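Local coordinates for ATP-dependent kinase YFH7 (Saccharomyces cerevisiae, PDB 2GA8), which is an ATP-dependent kinase of the P-loop type that could be involved in assembling the endoplasmic reticulum membrane, at residues I28-P33 and R335-H340; G185-F190 and N329-G334; Y269-Q274 and K279-L284. One frame throughout, in Å; residues are numbered along the deposited sequence.

Contact 1. Residues I28-P33 and R335-H340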
loop_
_atom_site.group_PDB
_atom_site.type_symbol
_atom_site.label_atom_id
_atom_site.label_comp_id
_atom_site.label_asym_id
_atom_site.label_seq_id
_atom_site.Cartn_x
_atom_site.Cartn_y
_atom_site.Cartn_z
ATOM N N ILE A 28 1.576 -4.457 -7.755
ATOM C CA ILE A 28 1.951 -3.056 -7.639
ATOM C C ILE A 28 1.261 -2.333 -8.786
ATOM O O ILE A 28 1.336 -2.768 -9.936
ATOM C CB ILE A 28 3.479 -2.836 -7.779
ATOM C CG1 ILE A 28 4.184 -3.189 -6.464
ATOM C CG2 ILE A 28 3.763 -1.366 -8.152
ATOM C CD1 ILE A 28 5.709 -3.116 -6.544
ATOM N N LEU A 29 0.560 -1.250 -8.461
ATOM C CA LEU A 29 -0.120 -0.454 -9.471
ATOM C C LEU A 29 0.324 0.989 -9.252
ATOM O O LEU A 29 0.017 1.591 -8.221
ATOM C CB LEU A 29 -1.642 -0.560 -9.318
ATOM C CG LEU A 29 -2.446 0.324 -10.278
ATOM C CD1 LEU A 29 -2.088 -0.020 -11.723
ATOM C CD2 LEU A 29 -3.944 0.122 -10.029
ATOM N N VAL A 30 1.061 1.526 -10.216
ATOM C CA VAL A 30 1.557 2.894 -10.139
ATOM C C VAL A 30 0.937 3.783 -11.208
ATOM O O VAL A 30 0.727 3.363 -12.345
ATOM C CB VAL A 30 3.102 2.946 -10.315
ATOM C CG1 VAL A 30 3.561 4.383 -10.571
ATOM C CG2 VAL A 30 3.786 2.399 -9.071
ATOM N N GLY A 31 0.658 5.021 -10.825
ATOM C CA GLY A 31 0.098 5.979 -11.756
ATOM C C GLY A 31 0.204 7.354 -11.133
ATOM O O GLY A 31 0.207 7.476 -9.908
ATOM N N SER A 32 0.303 8.391 -11.959
ATOM C CA SER A 32 0.393 9.749 -11.435
ATOM C C SER A 32 -0.998 10.200 -10.977
ATOM O O SER A 32 -1.981 9.486 -11.172
ATOM C CB SER A 32 0.956 10.694 -12.508
ATOM O OG SER A 32 0.246 10.578 -13.728
ATOM N N PRO A 33 -1.095 11.378 -10.341
ATOM C CA PRO A 33 -2.398 11.863 -9.877
ATOM C C PRO A 33 -3.452 11.871 -10.986
ATOM O O PRO A 33 -3.186 12.318 -12.100
ATOM C CB PRO A 33 -2.079 13.267 -9.372
ATOM C CG PRO A 33 -0.682 13.114 -8.849
ATOM C CD PRO A 33 -0.018 12.304 -9.940
ATOM N N ARG A 335 5.564 13.683 -14.768
ATOM C CA ARG A 335 6.928 13.722 -15.288
ATOM C C ARG A 335 7.955 13.213 -14.280
ATOM O O ARG A 335 8.906 12.531 -14.650
ATOM C CB ARG A 335 7.313 15.144 -15.710
ATOM C CG ARG A 335 6.707 15.603 -17.024
ATOM C CD ARG A 335 7.348 16.914 -17.472
ATOM N NE ARG A 335 6.813 17.398 -18.741
ATOM C CZ ARG A 335 7.296 18.445 -19.402
ATOM N NH1 ARG A 335 8.329 19.122 -18.916
ATOM N NH2 ARG A 335 6.746 18.821 -20.550
ATOM N N ASP A 336 7.778 13.557 -13.011
ATOM C CA ASP A 336 8.721 13.117 -11.990
ATOM C C ASP A 336 8.703 11.595 -11.855
ATOM O O ASP A 336 9.756 10.955 -11.805
ATOM C CB ASP A 336 8.397 13.772 -10.650
ATOM C CG ASP A 336 9.498 13.581 -9.634
ATOM O OD1 ASP A 336 10.632 14.035 -9.895
ATOM O OD2 ASP A 336 9.234 12.976 -8.577
ATOM N N ILE A 337 7.507 11.015 -11.805
ATOM C CA ILE A 337 7.381 9.567 -11.693
ATOM C C ILE A 337 8.036 8.861 -12.886
ATOM O O ILE A 337 8.729 7.863 -12.716
ATOM C CB ILE A 337 5.891 9.149 -11.584
ATOM C CG1 ILE A 337 5.366 9.494 -10.185
ATOM C CG2 ILE A 337 5.731 7.655 -11.852
ATOM C CD1 ILE A 337 3.846 9.425 -10.066
ATOM N N ASP A 338 7.826 9.385 -14.091
ATOM C CA ASP A 338 8.416 8.775 -15.282
ATOM C C ASP A 338 9.935 8.904 -15.302
ATOM O O ASP A 338 10.643 7.956 -15.651
ATOM C CB ASP A 338 7.844 9.400 -16.561
ATOM C CG ASP A 338 6.386 9.039 -16.789
ATOM O OD1 ASP A 338 5.931 8.000 -16.260
ATOM O OD2 ASP A 338 5.697 9.789 -17.511
ATOM N N ASN A 339 10.436 10.077 -14.929
ATOM C CA ASN A 339 11.876 10.307 -14.925
ATOM C C ASN A 339 12.577 9.428 -13.899
ATOM O O ASN A 339 13.746 9.082 -14.060
ATOM C CB ASN A 339 12.192 11.775 -14.627
ATOM C CG ASN A 339 11.696 12.717 -15.711
ATOM O OD1 ASN A 339 11.541 12.324 -16.866
ATOM N ND2 ASN A 339 11.463 13.974 -15.345
ATOM N N HIS A 340 11.850 9.058 -12.850
ATOM C CA HIS A 340 12.417 8.239 -11.787
ATOM C C HIS A 340 11.923 6.797 -11.748
ATOM O O HIS A 340 12.095 6.102 -10.747
ATOM C CB HIS A 340 12.155 8.927 -10.449
ATOM C CG HIS A 340 12.978 10.157 -10.245
ATOM N ND1 HIS A 340 14.282 10.112 -9.801
ATOM C CD2 HIS A 340 12.703 11.463 -10.473
ATOM C CE1 HIS A 340 14.774 11.336 -9.762
ATOM N NE2 HIS A 340 13.836 12.175 -10.166
#

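Contact 2. Residues G185-F190 and N329-G334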
loop_
_atom_site.group_PDB
_atom_site.type_symbol
_atom_site.label_atom_id
_atom_site.label_comp_id
_atom_site.label_asym_id
_atom_site.label_seq_id
_atom_site.Cartn_x
_atom_site.Cartn_y
_atom_site.Cartn_z
ATOM N N GLY A 185 2.670 15.746 -1.117
ATOM C CA GLY A 185 2.361 14.802 -2.171
ATOM C C GLY A 185 3.650 14.385 -2.851
ATOM O O GLY A 185 3.660 13.488 -3.689
ATOM N N SER A 186 4.744 15.056 -2.502
ATOM C CA SER A 186 6.043 14.720 -3.072
ATOM C C SER A 186 6.506 13.463 -2.351
ATOM O O SER A 186 5.984 13.125 -1.288
ATOM C CB SER A 186 7.052 15.844 -2.831
ATOM O OG SER A 186 7.394 15.931 -1.460
ATOM N N PRO A 187 7.493 12.756 -2.917
ATOM C CA PRO A 187 8.011 11.533 -2.303
ATOM C C PRO A 187 8.463 11.737 -0.858
ATOM O O PRO A 187 8.351 10.835 -0.034
ATOM C CB PRO A 187 9.175 11.157 -3.215
ATOM C CG PRO A 187 8.731 11.664 -4.548
ATOM C CD PRO A 187 8.149 13.011 -4.213
ATOM N N SER A 188 8.969 12.928 -0.557
ATOM C CA SER A 188 9.458 13.229 0.781
ATOM C C SER A 188 8.383 13.560 1.809
ATOM O O SER A 188 8.705 13.798 2.976
ATOM C CB SER A 188 10.474 14.378 0.723
ATOM O OG SER A 188 9.857 15.578 0.295
ATOM N N THR A 189 7.117 13.571 1.398
ATOM C CA THR A 189 6.035 13.878 2.335
ATOM C C THR A 189 5.244 12.641 2.759
ATOM O O THR A 189 4.114 12.748 3.230
ATOM C CB THR A 189 5.051 14.944 1.765
ATOM O OG1 THR A 189 4.478 14.483 0.538
ATOM C CG2 THR A 189 5.774 16.260 1.530
ATOM N N PHE A 190 5.856 11.471 2.600
ATOM C CA PHE A 190 5.247 10.192 2.981
ATOM C C PHE A 190 6.237 9.474 3.888
ATOM O O PHE A 190 7.453 9.652 3.745
ATOM C CB PHE A 190 5.027 9.295 1.762
ATOM C CG PHE A 190 3.915 9.729 0.864
ATOM C CD1 PHE A 190 2.636 9.199 1.015
ATOM C CD2 PHE A 190 4.150 10.641 -0.161
ATOM C CE1 PHE A 190 1.610 9.565 0.153
ATOM C CE2 PHE A 190 3.131 11.015 -1.029
ATOM C CZ PHE A 190 1.857 10.477 -0.876
ATOM N N ASN A 329 3.592 21.648 -12.464
ATOM C CA ASN A 329 4.020 20.803 -11.351
ATOM C C ASN A 329 4.285 19.370 -11.808
ATOM O O ASN A 329 3.350 18.617 -12.076
ATOM C CB ASN A 329 2.950 20.793 -10.261
ATOM C CG ASN A 329 3.459 20.214 -8.958
ATOM O OD1 ASN A 329 4.323 19.337 -8.950
ATOM N ND2 ASN A 329 2.916 20.695 -7.846
ATOM N N ASP A 330 5.556 18.982 -11.878
ATOM C CA ASP A 330 5.885 17.635 -12.329
ATOM C C ASP A 330 5.434 16.514 -11.394
ATOM O O ASP A 330 5.474 15.339 -11.766
ATOM C CB ASP A 330 7.384 17.524 -12.624
ATOM C CG ASP A 330 7.804 18.383 -13.804
ATOM O OD1 ASP A 330 6.923 18.758 -14.612
ATOM O OD2 ASP A 330 9.011 18.673 -13.937
ATOM N N LEU A 331 4.994 16.868 -10.190
ATOM C CA LEU A 331 4.499 15.864 -9.247
ATOM C C LEU A 331 3.054 15.545 -9.629
ATOM O O LEU A 331 2.520 14.488 -9.285
ATOM C CB LEU A 331 4.534 16.396 -7.814
ATOM C CG LEU A 331 5.889 16.671 -7.165
ATOM C CD1 LEU A 331 5.668 17.358 -5.822
ATOM C CD2 LEU A 331 6.659 15.368 -6.992
ATOM N N LEU A 332 2.430 16.476 -10.348
ATOM C CA LEU A 332 1.048 16.326 -10.785
ATOM C C LEU A 332 0.897 15.752 -12.188
ATOM O O LEU A 332 0.034 14.904 -12.418
ATOM C CB LEU A 332 0.321 17.678 -10.730
ATOM C CG LEU A 332 0.033 18.308 -9.367
ATOM C CD1 LEU A 332 -0.647 19.658 -9.572
ATOM C CD2 LEU A 332 -0.858 17.386 -8.539
ATOM N N ASN A 333 1.729 16.205 -13.122
ATOM C CA ASN A 333 1.635 15.738 -14.504
ATOM C C ASN A 333 2.303 14.390 -14.757
ATOM O O ASN A 333 2.228 13.854 -15.863
ATOM C CB ASN A 333 2.195 16.790 -15.473
ATOM C CG ASN A 333 3.635 17.170 -15.167
ATOM O OD1 ASN A 333 4.474 16.312 -14.907
ATOM N ND2 ASN A 333 3.927 18.464 -15.216
ATOM N N GLY A 334 2.957 13.849 -13.734
ATOM C CA GLY A 334 3.595 12.553 -13.867
ATOM C C GLY A 334 5.013 12.527 -14.407
ATOM O O GLY A 334 5.607 11.456 -14.501
#

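Contact 3. Residues Y269-Q274 and K279-L284. With SO4 (sulfate ion), chain I.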
loop_
_atom_site.group_PDB
_atom_site.type_symbol
_atom_site.label_atom_id
_atom_site.label_comp_id
_atom_site.label_asym_id
_atom_site.label_seq_id
_atom_site.Cartn_x
_atom_site.Cartn_y
_atom_site.Cartn_z
ATOM N N TYR A 269 4.558 6.404 -5.765
ATOM C CA TYR A 269 5.977 6.085 -5.717
ATOM C C TYR A 269 6.453 4.658 -5.512
ATOM O O TYR A 269 7.608 4.437 -5.126
ATOM C CB TYR A 269 6.600 7.009 -4.663
ATOM C CG TYR A 269 6.214 8.462 -4.895
ATOM C CD1 TYR A 269 6.477 9.077 -6.118
ATOM C CD2 TYR A 269 5.549 9.200 -3.915
ATOM C CE1 TYR A 269 6.086 10.389 -6.368
ATOM C CE2 TYR A 269 5.152 10.528 -4.158
ATOM C CZ TYR A 269 5.427 11.107 -5.391
ATOM O OH TYR A 269 5.038 12.399 -5.660
ATOM N N LEU A 270 5.601 3.682 -5.807
ATOM C CA LEU A 270 5.985 2.291 -5.616
ATOM C C LEU A 270 7.092 1.824 -6.550
ATOM O O LEU A 270 7.678 0.768 -6.323
ATOM C CB LEU A 270 4.767 1.378 -5.770
ATOM C CG LEU A 270 3.580 1.799 -4.900
ATOM C CD1 LEU A 270 2.443 0.799 -5.059
ATOM C CD2 LEU A 270 4.021 1.892 -3.449
ATOM N N LEU A 271 7.374 2.607 -7.593
ATOM C CA LEU A 271 8.421 2.274 -8.561
ATOM C C LEU A 271 9.368 3.463 -8.736
ATOM O O LEU A 271 9.957 3.653 -9.803
ATOM C CB LEU A 271 7.793 1.915 -9.915
ATOM C CG LEU A 271 6.956 0.631 -9.960
ATOM C CD1 LEU A 271 6.254 0.530 -11.305
ATOM C CD2 LEU A 271 7.858 -0.584 -9.716
ATOM N N TYR A 272 9.519 4.238 -7.667
ATOM C CA TYR A 272 10.357 5.440 -7.655
ATOM C C TYR A 272 11.790 5.056 -7.270
ATOM O O TYR A 272 12.003 4.416 -6.244
ATOM C CB TYR A 272 9.762 6.426 -6.650
ATOM C CG TYR A 272 10.152 7.861 -6.861
ATOM C CD1 TYR A 272 9.578 8.618 -7.885
ATOM C CD2 TYR A 272 11.079 8.476 -6.023
ATOM C CE1 TYR A 272 9.917 9.959 -8.061
ATOM C CE2 TYR A 272 11.425 9.810 -6.193
ATOM C CZ TYR A 272 10.838 10.546 -7.212
ATOM O OH TYR A 272 11.165 11.870 -7.370
ATOM N N ASP A 273 12.764 5.460 -8.088
ATOM C CA ASP A 273 14.169 5.089 -7.871
ATOM C C ASP A 273 14.985 5.810 -6.801
ATOM O O ASP A 273 16.219 5.833 -6.873
ATOM C CB ASP A 273 14.941 5.161 -9.201
ATOM C CG ASP A 273 15.081 6.586 -9.736
ATOM O OD1 ASP A 273 14.889 7.550 -8.968
ATOM O OD2 ASP A 273 15.404 6.745 -10.934
ATOM N N GLN A 274 14.325 6.370 -5.797
ATOM C CA GLN A 274 15.046 7.075 -4.750
ATOM C C GLN A 274 14.748 6.555 -3.356
ATOM O O GLN A 274 13.689 5.970 -3.108
ATOM C CB GLN A 274 14.728 8.569 -4.808
ATOM C CG GLN A 274 15.151 9.235 -6.100
ATOM C CD GLN A 274 16.646 9.176 -6.317
ATOM O OE1 GLN A 274 17.424 9.569 -5.447
ATOM N NE2 GLN A 274 17.058 8.688 -7.486
ATOM N N LYS A 279 13.647 0.550 -2.735
ATOM C CA LYS A 279 13.717 -0.767 -2.125
ATOM C C LYS A 279 12.392 -1.533 -2.168
ATOM O O LYS A 279 12.358 -2.734 -1.905
ATOM C CB LYS A 279 14.202 -0.633 -0.678
ATOM C CG LYS A 279 15.530 0.106 -0.549
ATOM C CD LYS A 279 15.912 0.343 0.907
ATOM C CE LYS A 279 17.149 1.222 1.011
ATOM N NZ LYS A 279 17.511 1.543 2.424
ATOM N N ILE A 280 11.309 -0.842 -2.516
ATOM C CA ILE A 280 9.990 -1.471 -2.579
ATOM C C ILE A 280 9.879 -2.587 -3.600
ATOM O O ILE A 280 9.463 -3.697 -3.258
ATOM C CB ILE A 280 8.888 -0.435 -2.881
ATOM C CG1 ILE A 280 8.718 0.487 -1.674
ATOM C CG2 ILE A 280 7.567 -1.142 -3.202
ATOM C CD1 ILE A 280 7.743 1.620 -1.910
ATOM N N TYR A 281 10.228 -2.296 -4.851
ATOM C CA TYR A 281 10.155 -3.299 -5.907
ATOM C C TYR A 281 10.918 -4.557 -5.524
ATOM O O TYR A 281 10.354 -5.647 -5.500
ATOM C CB TYR A 281 10.717 -2.753 -7.227
ATOM C CG TYR A 281 10.855 -3.800 -8.316
ATOM C CD1 TYR A 281 9.737 -4.281 -8.996
ATOM C CD2 TYR A 281 12.101 -4.329 -8.646
ATOM C CE1 TYR A 281 9.856 -5.271 -9.980
ATOM C CE2 TYR A 281 12.232 -5.322 -9.628
ATOM C CZ TYR A 281 11.105 -5.786 -10.287
ATOM O OH TYR A 281 11.226 -6.767 -11.250
ATOM N N LYS A 282 12.205 -4.407 -5.231
ATOM C CA LYS A 282 13.015 -5.557 -4.869
ATOM C C LYS A 282 12.442 -6.320 -3.680
ATOM O O LYS A 282 12.405 -7.545 -3.701
ATOM C CB LYS A 282 14.457 -5.137 -4.566
ATOM C CG LYS A 282 15.356 -6.308 -4.216
ATOM C CD LYS A 282 16.810 -5.891 -4.086
ATOM C CE LYS A 282 17.669 -7.068 -3.648
ATOM N NZ LYS A 282 17.547 -8.215 -4.586
ATOM N N THR A 283 11.993 -5.604 -2.652
ATOM C CA THR A 283 11.438 -6.271 -1.479
ATOM C C THR A 283 10.250 -7.152 -1.864
ATOM O O THR A 283 10.143 -8.284 -1.405
ATOM C CB THR A 283 11.017 -5.259 -0.387
ATOM O OG1 THR A 283 12.180 -4.577 0.112
ATOM C CG2 THR A 283 10.348 -5.976 0.774
ATOM N N LEU A 284 9.371 -6.648 -2.727
ATOM C CA LEU A 284 8.219 -7.442 -3.150
ATOM C C LEU A 284 8.556 -8.384 -4.308
ATOM O O LEU A 284 8.045 -9.501 -4.379
ATOM C CB LEU A 284 7.053 -6.523 -3.544
ATOM C CG LEU A 284 6.504 -5.617 -2.432
ATOM C CD1 LEU A 284 5.327 -4.814 -2.961
ATOM C CD2 LEU A 284 6.067 -6.456 -1.241
HETATM S S SO4 I . 17.104 -1.241 4.778
HETATM O O1 SO4 I . 16.325 0.001 4.602
HETATM O O2 SO4 I . 16.760 -1.853 6.076
HETATM O O3 SO4 I . 16.786 -2.184 3.689
HETATM O O4 SO4 I . 18.546 -0.926 4.750
HETATM O O HOH W 1 10.460 0.326 -6.123
#

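Contact 1. Residues I28-P33 and R335-H340
V30 and I337 open this contact between a central strand with the loop that follows it and a short helix from near the C-terminus. Walking up the first segment, V30 is the first residue whose side chain turns to the helix. Its CG1, placed anti to the backbone N (chi1 166°), meets CG2 of I337 at 4.1 Å, and the two branched side chains run past each other in opposite directions. V30 also packs against L270 and L271, and I337 adds a further apolar neighbour. G31 contributes backbone alone: its carbonyl O lies 4.1 Å from I337 CD1, a van der Waals approach, while that same oxygen takes a hydrogen bond from the K37 ammonium group. At S32 the fit closes further. CD1 of I337 rests 3.7 Å from S32 CA and 4.0 Å from S32 CB, so the hydroxyl-bearing residue is met through its carbons. One isoleucine thus serves both places, its gamma methyl reaching the strand and its delta methyl, at the end of an extended CG1 branch (chi2 167°), reaching the loop beyond. P33 carries the chain onward, packing on L268. On the helix, D338 turns to another partner, making a salt bridge with K294. All four touching residues are buried. G31, S32 and P33 belong to the segment assigned by similarity to ATP binding, and 28-33 is consistent with the passage from strand to P-loop (Walker A), with I337 packed against it from the later helix.

Contact 2. Residues G185-F190 and N329-G334
S186 and L331 bring their backbones to 6.5 Å between CA atoms, the nearest approach of two irregular segments. In 185-190 the chain curls back on itself: the carbonyl O of S186 accepts from both the amide and the hydroxyl of T189, the OG1 bond being 2.7 Å long and lying in the carbonyl plane on a lone pair. T189 OG1 in turn receives the amide of G185, which closes the curl. In 329-334 an Asx turn sets the shape, N329 OD1 accepting from the amide N of L331 at 2.8 Å, and N333 ND2 bonds to the anti lone pair of D330 OD1, almost exactly in its own amide plane. G334 then takes the N-cap position of the next helix.

Between these two self-braced loops only L331 reaches across. Its extended side chain (chi2 173°) spreads its two methyls over the S186-P187 junction. CD1 sits 3.6 Å from S186 CB, and CD2 lies 3.9 Å from P187 CD, so the fork straddles S186 CA, one methyl toward the serine CB and the other toward the proline CD. The leucine also packs on R183 and D336.

The first loop joins helix 178-181 to helix 192-206, and P187 continues from it onto Y269 and Y272. The second joins helix 319-328, where L332 packs on K325 and F326, to helix 335-339.

Contact 3. Residues Y269-Q274 and K279-L284
I280 is driven against L270 and makes the tight half of this contact. Its CD1 lies 4.0 Å from L270 CD2, the two side chains crossing at a slant, and its CG2 comes to 3.7 Å from the carbonyl O of L270. That methyl is brought to the carbonyl because CG2 stands anti to the backbone N of I280, while CG1 swings to the other side (chi1 -69°) and carries CD1 to the leucine. F195 of helix 192-206 packs on both L270 and I280, and L270 also reaches I28 of strand 25-30. The second apolar pair is looser: L271 CD2 approaches Y281 CD1 at 4.2 Å, obliquely to the ring.

The segment 269-274 follows strand 262-267, begins with a type I turn from Y269 to Y272, and leads into helix 275-285, which the chain follows to strand 290-296. It is therefore the strand-to-helix half of a beta-alpha-beta crossover in the five-stranded parallel sheet of a P-loop kinase, with the middle of the helix packed back on the loop that feeds it.

A water sits between the two backbones, donating to L270 O at 2.8 Å and accepting from the amide N of Y281, and so bridges two groups whose direct separation is 4.2 Å. One turn of the helix is tied by K279 O, which accepts from T283 N and T283 OG1 on opposite faces of its plane. On the outer side, K279 extends its chain to solvent, where NZ bonds to O1 of a sulfate ion at 2.9 Å. K200 holds the same ion, which probably came from the crystallisation liquor.

The centres of contacts 1 and 2 lie about 9 Å apart, those of contacts 1 and 3 about 11 Å, and those of contacts 2 and 3 about 16 Å. Segment 269-274 ties the other two together. Y272 OH lies 2.5 Å from D336 OD2 and H340 ND1 lies 2.8 Å from D273 OD1, linking it to contact 1, while Y269 OH, 2.6 Å from G185 O, links it to contact 2. Contacts 1 and 2 meet directly where S32 CB stands 3.5 Å from G334 CA. The side chains of L331 and Y269 come to about 6 and 7 Å of that of P33, so both loops lie close to the probable ATP site.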